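Local atomic coordinates of DNA polymerase III subunit beta (Deinococcus radiodurans, PDB entry 4TRT), a protein that probably tethers DNA polymerases and other proteins to DNA, giving processivity, as a ring-shaped head-to-tail homodimer that encircles the duplex. Residues Lys258-Val261 and Asn262-Ala265. Sequence-based numbering, arbitrary orientation.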
loop_
_atom_site.group_PDB
_atom_site.type_symbol
_atom_site.label_atom_id
_atom_site.label_comp_id
_atom_site.label_asym_id
_atom_site.label_seq_id
_atom_site.Cartn_x
_atom_site.Cartn_y
_atom_site.Cartn_z
ATOM N N LYS A 258 -6.546 -3.885 -22.847
ATOM C CA LYS A 258 -6.739 -3.722 -21.402
ATOM C C LYS A 258 -6.620 -2.270 -20.999
ATOM O O LYS A 258 -7.440 -1.776 -20.245
ATOM C CB LYS A 258 -5.719 -4.519 -20.609
ATOM C CG LYS A 258 -5.897 -6.025 -20.731
ATOM C CD LYS A 258 -4.778 -6.743 -19.979
ATOM C CE LYS A 258 -4.762 -8.199 -20.344
ATOM N NZ LYS A 258 -3.786 -8.962 -19.509
ATOM N N GLU A 259 -5.604 -1.594 -21.526
ATOM C CA GLU A 259 -5.366 -0.211 -21.191
ATOM C C GLU A 259 -6.485 0.695 -21.748
ATOM O O GLU A 259 -6.860 1.673 -21.104
ATOM C CB GLU A 259 -3.966 0.215 -21.656
ATOM C CG GLU A 259 -2.867 -0.477 -20.843
ATOM C CD GLU A 259 -1.442 -0.136 -21.256
ATOM O OE1 GLU A 259 -1.237 0.490 -22.304
ATOM O OE2 GLU A 259 -0.512 -0.514 -20.513
ATOM N N ALA A 260 -7.031 0.350 -22.908
ATOM C CA ALA A 260 -8.115 1.107 -23.498
ATOM C C ALA A 260 -9.419 0.940 -22.718
ATOM O O ALA A 260 -10.122 1.920 -22.497
ATOM C CB ALA A 260 -8.302 0.732 -24.962
ATOM N N VAL A 261 -9.736 -0.294 -22.283
ATOM C CA VAL A 261 -10.958 -0.545 -21.513
ATOM C C VAL A 261 -10.846 0.178 -20.190
ATOM O O VAL A 261 -11.772 0.894 -19.762
ATOM C CB VAL A 261 -11.217 -2.049 -21.325
ATOM C CG1 VAL A 261 -12.296 -2.310 -20.283
ATOM C CG2 VAL A 261 -11.614 -2.689 -22.664
ATOM N N ASN A 262 -9.691 0.043 -19.553
ATOM C CA ASN A 262 -9.435 0.722 -18.294
ATOM C C ASN A 262 -9.665 2.229 -18.377
ATOM O O ASN A 262 -10.388 2.796 -17.554
ATOM C CB ASN A 262 -8.017 0.457 -17.797
ATOM C CG ASN A 262 -7.765 1.096 -16.446
ATOM O OD1 ASN A 262 -8.344 0.681 -15.451
ATOM N ND2 ASN A 262 -6.948 2.140 -16.415
ATOM N N ARG A 263 -9.046 2.889 -19.347
ATOM C CA ARG A 263 -9.121 4.348 -19.397
ATOM C C ARG A 263 -10.532 4.856 -19.733
ATOM O O ARG A 263 -10.999 5.826 -19.122
ATOM C CB ARG A 263 -8.062 4.946 -20.324
ATOM C CG ARG A 263 -8.251 4.712 -21.816
ATOM C CD ARG A 263 -7.245 5.541 -22.614
ATOM N NE ARG A 263 -5.871 5.148 -22.320
ATOM C CZ ARG A 263 -5.176 4.217 -22.988
ATOM N NH1 ARG A 263 -5.686 3.563 -24.030
ATOM N NH2 ARG A 263 -3.943 3.950 -22.610
ATOM N N VAL A 264 -11.216 4.186 -20.657
ATOM C CA VAL A 264 -12.568 4.587 -21.058
ATOM C C VAL A 264 -13.589 4.367 -19.938
ATOM O O VAL A 264 -14.495 5.167 -19.757
ATOM C CB VAL A 264 -12.982 3.866 -22.361
ATOM C CG1 VAL A 264 -14.463 4.057 -22.651
ATOM C CG2 VAL A 264 -12.150 4.404 -23.513
ATOM N N ALA A 265 -13.409 3.299 -19.164
ATOM C CA ALA A 265 -14.352 2.924 -18.106
ATOM C C ALA A 265 -14.463 3.994 -17.011
ATOM O O ALA A 265 -15.459 4.033 -16.272
ATOM C CB ALA A 265 -13.953 1.575 -17.501
HETATM O O HOH W 1 -5.603 2.766 -18.919
HETATM O O HOH W 2 -2.317 2.239 -24.165
#
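Arg263 folds back over the helical turn before it, and its guanidinium lies across the carbonyl oxygen of Glu259, an instructive case of an i to i+4 pair of opposite charge that meets through water and backbone. The oxygen Glu259 O sits 3.5 Å above the guanidinium plane, over its centre, while also accepting the helical bond from Arg263 N at 3.1 Å. Two torsions bring the group there: chi1 of 70° sets CG between the backbone N and the carbonyl carbon, and a bend at chi3 (63°) turns the end of the chain back toward the helix N-terminus. Arg263 NH1 then comes to 3.5 Å from Ala260 CA, and Arg263 NH2 to 3.9 Å from Glu259 CB. The carboxylate of Glu259, on a chain extended beyond CG, stays short of a salt bridge, with OE1 4.4 Å from Arg263 NH2. A water in the guanidinium plane bridges the two charges, donating to Glu259 OE1 and accepting from Arg263 NH2, each at 2.8 Å. A second water donates to Glu259 O and accepts from Asn262 ND2 (2.9 Å), so this carbonyl receives both a backbone and a solvent hydrogen. Arg263 NH1 also forms a salt bridge with Asp298; replacing Arg263 by alanine removes the whole guanidinium, which would probably leave Asp298 without this partner and the water on Glu259 OE1 without its donor. Around this turn the helix 254-265 divides its faces. Ala260 and Val264 pack on strand 294-301, which carries Asp298; Val261 and Ala265 press against helix 317-324, and Val261 also meets Leu287 of strand 284-290. On the polar side, Arg263 NE bonds to Asn81 O of the second subunit, placing this helix of the C-terminal domain at the head-to-tail interface of the ring.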